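Local coordinates for protein spermidine synthase (Corynebacterium glutamicum ATCC 13032, PDB 3GJY) that probably catalyses the transfer of an aminopropyl group from decarboxylated S-adenosylmethionine to putrescine, as spermidine synthases do in polyamine biosynthesis, at residues I58-Q64 / R105-V110; A80-H85 / S245-F250. All blocks are in the same frame, centred on the assembly; numbering follows the deposited sequence. Where two conformers were deposited one is given.

Contact 1 of 2, residues I58-Q64 / R105-V110; sequences IVLGQPQ and RYFADV
Arg105 reaches from its helix into the bend of 58-64, where its guanidinium is gripped from several directions. With CG anti to the backbone N (chi1 173°) and the chain extended as far as NE, the group is carried well away from the helix and under the turn. NH2 donates to Val59 O over 2.9 Å, a bond that lies in the guanidinium plane although the donor stands above the carbonyl plane. Gln62 N, closing the type II turn of Val59 to Gln62, reaches the same oxygen from the opposite face. NH2 also forms a salt bridge to Asp134, which in turn accepts from Gly61 N. Pro63 CA sits over the centre of one guanidinium face, 3.6 Å from Arg105 CZ, and Ile58 CG2 packs against NH1. Two waters accept from NH1: one also binds Val59 N and Gln62 O, the other Pro63 O, so the end of the arginine is fixed in rotation.

The contact ties the end of the last strand of the N-terminal antiparallel sheet, 53-59, to helix 102-110 of the Rossmann-like domain, which has the AdoMet-dependent methyltransferase fold. Further along the helix, Pro63 CG lies 3.3 Å from Asp109 CG, and Pro63 CB rests on the aliphatic part of Arg105.

Whereas Arg105 is buried beneath the turn, Gln64 lies on the solvent side, where one direct bond, a methyl contact and a water carry the contact. Gln64 NE2 donates to Asp109 OD2 on its anti side (2.9 Å, nearly straight at 165°), with the amide and carboxylate planes turned 58° apart. The Gln64 amide also lies against Val110 CG2, which covers one face of the Tyr106 ring. A single water joins Gln64 OE1 to Tyr106 OH, whose direct partner is Arg79.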
loop_
_atom_site.group_PDB
_atom_site.type_symbol
_atom_site.label_atom_id
_atom_site.label_comp_id
_atom_site.label_asym_id
_atom_site.label_seq_id
_atom_site.Cartn_x
_atom_site.Cartn_y
_atom_site.Cartn_z
ATOM N N ILE A 58 4.665 11.335 -10.516
ATOM C CA ILE A 58 3.515 12.241 -10.439
ATOM C C ILE A 58 3.482 13.154 -11.657
ATOM O O ILE A 58 4.523 13.412 -12.294
ATOM C CB ILE A 58 3.525 13.096 -9.172
ATOM C CG1 ILE A 58 4.786 13.970 -9.081
ATOM C CG2 ILE A 58 3.412 12.186 -7.937
ATOM C CD1 ILE A 58 4.828 14.887 -7.832
ATOM N N VAL A 59 2.282 13.611 -11.991
ATOM C CA VAL A 59 2.130 14.712 -12.935
ATOM C C VAL A 59 1.453 15.815 -12.138
ATOM O O VAL A 59 0.346 15.628 -11.598
ATOM C CB VAL A 59 1.267 14.295 -14.133
ATOM C CG1 VAL A 59 1.058 15.516 -15.047
ATOM C CG2 VAL A 59 1.902 13.109 -14.913
ATOM N N LEU A 60 2.108 16.964 -12.049
ATOM C CA LEU A 60 1.555 18.058 -11.235
ATOM C C LEU A 60 0.175 18.460 -11.780
ATOM O O LEU A 60 -0.049 18.537 -13.006
ATOM C CB LEU A 60 2.498 19.272 -11.258
ATOM C CG LEU A 60 3.959 18.994 -10.886
ATOM C CD1 LEU A 60 4.773 20.311 -10.939
ATOM C CD2 LEU A 60 4.083 18.370 -9.463
ATOM N N GLY A 61 -0.765 18.676 -10.873
ATOM C CA GLY A 61 -2.117 19.073 -11.247
ATOM C C GLY A 61 -3.025 17.924 -11.661
ATOM O O GLY A 61 -4.220 18.152 -11.917
ATOM N N GLN A 62 -2.477 16.696 -11.683
ATOM C CA GLN A 62 -3.251 15.517 -12.100
ATOM C C GLN A 62 -3.090 14.403 -11.075
ATOM O O GLN A 62 -2.369 13.404 -11.298
ATOM C CB GLN A 62 -2.844 15.025 -13.488
ATOM C CG GLN A 62 -3.170 15.983 -14.606
ATOM C CD GLN A 62 -2.634 15.513 -15.935
ATOM O OE1 GLN A 62 -2.613 14.315 -16.231
ATOM N NE2 GLN A 62 -2.191 16.459 -16.745
ATOM N N PRO A 63 -3.777 14.564 -9.932
ATOM C CA PRO A 63 -3.545 13.639 -8.815
ATOM C C PRO A 63 -4.048 12.206 -9.051
ATOM O O PRO A 63 -3.706 11.313 -8.270
ATOM C CB PRO A 63 -4.276 14.321 -7.635
ATOM C CG PRO A 63 -5.383 15.097 -8.332
ATOM C CD PRO A 63 -4.807 15.585 -9.623
ATOM N N GLN A 64 -4.855 11.986 -10.097
ATOM C CA GLN A 64 -5.267 10.617 -10.411
ATOM C C GLN A 64 -4.373 9.896 -11.432
ATOM O O GLN A 64 -4.633 8.732 -11.748
ATOM C CB GLN A 64 -6.739 10.585 -10.800
ATOM C CG GLN A 64 -7.646 10.799 -9.582
ATOM C CD GLN A 64 -9.126 10.633 -9.936
ATOM O OE1 GLN A 64 -9.519 9.658 -10.611
ATOM N NE2 GLN A 64 -9.953 11.551 -9.441
ATOM N N ARG A 105 -2.361 11.245 -1.964
ATOM C CA ARG A 105 -2.781 12.308 -2.892
ATOM C C ARG A 105 -3.879 11.810 -3.852
ATOM O O ARG A 105 -4.851 12.521 -4.164
ATOM C CB ARG A 105 -1.528 12.767 -3.644
ATOM C CG ARG A 105 -1.738 13.758 -4.805
ATOM C CD ARG A 105 -0.361 14.104 -5.357
ATOM N NE ARG A 105 -0.374 14.944 -6.558
ATOM C CZ ARG A 105 -0.165 14.505 -7.794
ATOM N NH1 ARG A 105 -0.023 13.203 -8.055
ATOM N NH2 ARG A 105 -0.082 15.396 -8.764
ATOM N N TYR A 106 -3.716 10.570 -4.320
ATOM C CA TYR A 106 -4.699 9.960 -5.206
ATOM C C TYR A 106 -6.056 9.810 -4.509
ATOM O O TYR A 106 -7.097 10.262 -5.015
ATOM C CB TYR A 106 -4.159 8.584 -5.643
ATOM C CG TYR A 106 -5.136 7.817 -6.482
ATOM C CD1 TYR A 106 -5.179 7.984 -7.873
ATOM C CD2 TYR A 106 -6.032 6.934 -5.903
ATOM C CE1 TYR A 106 -6.094 7.285 -8.653
ATOM C CE2 TYR A 106 -6.981 6.244 -6.665
ATOM C CZ TYR A 106 -7.008 6.434 -8.046
ATOM O OH TYR A 106 -7.929 5.745 -8.798
ATOM N N PHE A 107 -6.042 9.164 -3.327
ATOM C CA PHE A 107 -7.301 8.948 -2.621
ATOM C C PHE A 107 -7.928 10.245 -2.164
ATOM O O PHE A 107 -9.153 10.356 -2.091
ATOM C CB PHE A 107 -7.153 7.973 -1.444
ATOM C CG PHE A 107 -7.004 6.547 -1.883
ATOM C CD1 PHE A 107 -8.054 5.890 -2.474
ATOM C CD2 PHE A 107 -5.779 5.914 -1.807
ATOM C CE1 PHE A 107 -7.907 4.565 -2.913
ATOM C CE2 PHE A 107 -5.616 4.601 -2.272
ATOM C CZ PHE A 107 -6.695 3.930 -2.825
ATOM N N ALA A 108 -7.093 11.223 -1.825
ATOM C CA ALA A 108 -7.635 12.534 -1.417
ATOM C C ALA A 108 -8.426 13.191 -2.568
ATOM O O ALA A 108 -9.421 13.903 -2.331
ATOM C CB ALA A 108 -6.549 13.451 -0.932
ATOM N N ASP A 109 -8.003 12.937 -3.810
ATOM C CA ASP A 109 -8.739 13.518 -4.933
ATOM C C ASP A 109 -9.995 12.714 -5.309
ATOM O O ASP A 109 -11.062 13.284 -5.590
ATOM C CB ASP A 109 -7.834 13.645 -6.160
ATOM C CG ASP A 109 -8.457 14.524 -7.228
ATOM O OD1 ASP A 109 -8.614 15.737 -6.965
ATOM O OD2 ASP A 109 -8.795 14.001 -8.308
ATOM N N VAL A 110 -9.858 11.388 -5.296
ATOM C CA VAL A 110 -10.996 10.509 -5.596
ATOM C C VAL A 110 -12.119 10.678 -4.558
ATOM O O VAL A 110 -13.310 10.704 -4.918
ATOM C CB VAL A 110 -10.555 9.051 -5.655
ATOM C CG1 VAL A 110 -11.757 8.089 -5.801
ATOM C CG2 VAL A 110 -9.606 8.873 -6.841
HETATM O O HOH W 1 0.025 12.309 -10.826
HETATM O O HOH W 2 -1.377 11.122 -6.742
HETATM O O HOH W 3 -8.576 7.075 -11.121
#

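Contact 2 of 2, residues A80-H85 / S245-F250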
loop_
_atom_site.group_PDB
_atom_site.type_symbol
_atom_site.label_atom_id
_atom_site.label_comp_id
_atom_site.label_asym_id
_atom_site.label_seq_id
_atom_site.Cartn_x
_atom_site.Cartn_y
_atom_site.Cartn_z
ATOM N N ALA A 80 -12.890 -0.333 -5.221
ATOM C CA ALA A 80 -14.018 -1.281 -5.341
ATOM C C ALA A 80 -14.625 -1.579 -3.952
ATOM O O ALA A 80 -15.849 -1.622 -3.778
ATOM C CB ALA A 80 -13.579 -2.567 -6.059
ATOM N N PHE A 81 -13.751 -1.777 -2.976
ATOM C CA PHE A 81 -14.181 -2.087 -1.641
ATOM C C PHE A 81 -14.858 -0.877 -0.982
ATOM O O PHE A 81 -15.948 -1.002 -0.409
ATOM C CB PHE A 81 -12.968 -2.513 -0.811
ATOM C CG PHE A 81 -13.328 -2.985 0.583
ATOM C CD1 PHE A 81 -13.457 -4.343 0.849
ATOM C CD2 PHE A 81 -13.577 -2.087 1.608
ATOM C CE1 PHE A 81 -13.771 -4.804 2.129
ATOM C CE2 PHE A 81 -13.927 -2.547 2.887
ATOM C CZ PHE A 81 -14.026 -3.910 3.119
ATOM N N ILE A 82 -14.205 0.286 -1.024
ATOM C CA ILE A 82 -14.744 1.485 -0.392
ATOM C C ILE A 82 -16.106 1.820 -1.012
ATOM O O ILE A 82 -17.058 2.163 -0.306
ATOM C CB ILE A 82 -13.756 2.678 -0.569
ATOM C CG1 ILE A 82 -12.464 2.441 0.241
ATOM C CG2 ILE A 82 -14.410 4.030 -0.194
ATOM C CD1 ILE A 82 -11.299 3.296 -0.229
ATOM N N ASP A 83 -16.182 1.756 -2.332
ATOM C CA ASP A 83 -17.432 2.108 -3.007
ATOM C C ASP A 83 -18.575 1.187 -2.603
ATOM O O ASP A 83 -19.722 1.625 -2.495
ATOM C CB ASP A 83 -17.247 2.105 -4.522
ATOM C CG ASP A 83 -16.344 3.233 -5.001
ATOM O OD1 ASP A 83 -16.038 4.177 -4.216
ATOM O OD2 ASP A 83 -15.948 3.153 -6.177
ATOM N N ALA A 84 -18.275 -0.087 -2.424
ATOM C CA ALA A 84 -19.305 -1.054 -2.049
ATOM C C ALA A 84 -19.688 -1.029 -0.582
ATOM O O ALA A 84 -20.847 -1.322 -0.262
ATOM C CB ALA A 84 -18.853 -2.441 -2.428
ATOM N N HIS A 85 -18.735 -0.712 0.301
ATOM C CA HIS A 85 -18.939 -1.000 1.726
ATOM C C HIS A 85 -18.815 0.147 2.693
ATOM O O HIS A 85 -19.233 -0.003 3.839
ATOM C CB HIS A 85 -17.960 -2.076 2.175
ATOM C CG HIS A 85 -18.062 -3.334 1.383
ATOM N ND1 HIS A 85 -19.236 -4.056 1.273
ATOM C CD2 HIS A 85 -17.136 -3.996 0.651
ATOM C CE1 HIS A 85 -19.014 -5.128 0.529
ATOM N NE2 HIS A 85 -17.752 -5.117 0.136
ATOM N N SER A 245 -9.938 -8.356 5.261
ATOM C CA SER A 245 -11.059 -7.659 5.877
ATOM C C SER A 245 -11.979 -8.680 6.522
ATOM O O SER A 245 -12.001 -9.864 6.104
ATOM C CB SER A 245 -11.885 -6.951 4.798
ATOM O OG SER A 245 -12.980 -6.207 5.350
ATOM N N ASP A 246 -12.754 -8.225 7.513
ATOM C CA ASP A 246 -13.870 -9.046 8.006
ATOM C C ASP A 246 -15.108 -8.991 7.099
ATOM O O ASP A 246 -16.044 -9.771 7.281
ATOM C CB ASP A 246 -14.262 -8.687 9.432
ATOM C CG ASP A 246 -13.188 -9.082 10.437
ATOM O OD1 ASP A 246 -12.379 -10.000 10.170
ATOM O OD2 ASP A 246 -13.218 -8.485 11.527
ATOM N N THR A 247 -15.087 -8.077 6.138
ATOM C CA THR A 247 -16.093 -8.005 5.073
ATOM C C THR A 247 -15.678 -8.949 3.934
ATOM O O THR A 247 -14.505 -8.983 3.553
ATOM C CB THR A 247 -16.192 -6.552 4.543
ATOM O OG1 THR A 247 -16.516 -5.674 5.620
ATOM C CG2 THR A 247 -17.251 -6.395 3.419
ATOM N N GLU A 248 -16.632 -9.747 3.423
ATOM C CA GLU A 248 -16.357 -10.602 2.271
ATOM C C GLU A 248 -15.860 -9.827 1.057
ATOM O O GLU A 248 -16.364 -8.755 0.768
ATOM C CB GLU A 248 -17.630 -11.368 1.867
ATOM C CG GLU A 248 -18.083 -12.345 2.895
ATOM C CD GLU A 248 -19.234 -13.172 2.419
ATOM O OE1 GLU A 248 -19.035 -13.985 1.492
ATOM O OE2 GLU A 248 -20.326 -13.008 2.989
ATOM N N PHE A 249 -14.853 -10.372 0.384
ATOM C CA PHE A 249 -14.393 -9.851 -0.890
ATOM C C PHE A 249 -15.230 -10.426 -2.017
ATOM O O PHE A 249 -15.865 -11.493 -1.878
ATOM C CB PHE A 249 -12.911 -10.183 -1.078
ATOM C CG PHE A 249 -12.007 -9.382 -0.161
ATOM C CD1 PHE A 249 -11.820 -8.004 -0.372
ATOM C CD2 PHE A 249 -11.450 -9.961 0.950
ATOM C CE1 PHE A 249 -11.019 -7.255 0.486
ATOM C CE2 PHE A 249 -10.633 -9.214 1.800
ATOM C CZ PHE A 249 -10.449 -7.858 1.579
ATOM N N PHE A 250 -15.222 -9.733 -3.141
ATOM C CA PHE A 250 -16.006 -10.161 -4.304
ATOM C C PHE A 250 -15.519 -11.538 -4.791
ATOM O O PHE A 250 -14.331 -11.891 -4.692
ATOM C CB PHE A 250 -15.960 -9.070 -5.389
ATOM C CG PHE A 250 -16.562 -7.757 -4.930
ATOM C CD1 PHE A 250 -17.923 -7.662 -4.650
ATOM C CD2 PHE A 250 -15.767 -6.637 -4.758
ATOM C CE1 PHE A 250 -18.488 -6.450 -4.218
ATOM C CE2 PHE A 250 -16.322 -5.421 -4.327
ATOM C CZ PHE A 250 -17.680 -5.337 -4.072
HETATM O O HOH W 4 -16.621 -7.141 -1.303
#
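An ST turn at the end of strand 238-245, in which Ser245 OG accepts from Thr247 N, begins the loop that packs here on the last turns of helix 69-85. The helix precedes strand 92-96 of the mixed sheet in the Rossmann-like domain, and the loop leads on to helix 255-264. Between the two segments the contact is made by aromatic and methyl groups, with one water bridging polar atoms.

Phe81 points its ring into the turn: CZ approaches Ser245 OG at 3.4 Å and Thr247 CB at 3.7 Å. Both hydroxyls have partners in the neighbouring backbone, Ser245 OG donating to Gly194 O and Thr247 OG1 bonding to Gly193 O, so the turn is held from the sheet side as well. Next along the same side of the Phe81 ring, CD1 meets Phe249 CE1 at 3.8 Å with the two ring planes inclined at 50°. Leu195 of strand 194-202 touches both phenylalanines.

Phe250 approaches the helix edge-on. Its CZ abuts Ala84 CB at 3.5 Å, and Ala80 O also lies at the ring edge, while Ile260 touches both Ala80 and Phe250.

The more exposed end is built round His85. Ala84 CB lies over one face of its imidazole, and Thr247 CG2 covers the opposite face, 3.5 Å from the centroid and only 6° off the normal, a well-centred CH-pi contact. Thr247 presents this methyl because CG2 lies anti to the backbone N, leaving OG1 turned toward Gly193 O. At the imidazole edge a water lies 2.7 Å from His85 NE2, donates to Glu248 O, and sits above the centre of the Phe250 ring.

In the fold
Contacts 1 and 2 have centres 23 Å apart and nearest atoms about 5 Å apart, without touching. Their segments alternate along the chain, in the order 58-64, 80-85, 105-110, 245-250. Helix 69-85 is the element between them: it follows strand 53-59, supplies a segment of contact 2, and through Arg79 also touches residues of contact 1. Contact 1 joins the N-terminal four-stranded sheet to the first helix after strand 92-96, whereas contact 2 lies within the Rossmann-like domain, bringing the loop after strand 238-245 against the C-terminal end of helix 69-85. Together they connect the helices at this side of the eight-stranded sheet with both the N-terminal domain and the loop that follows strand 238-245.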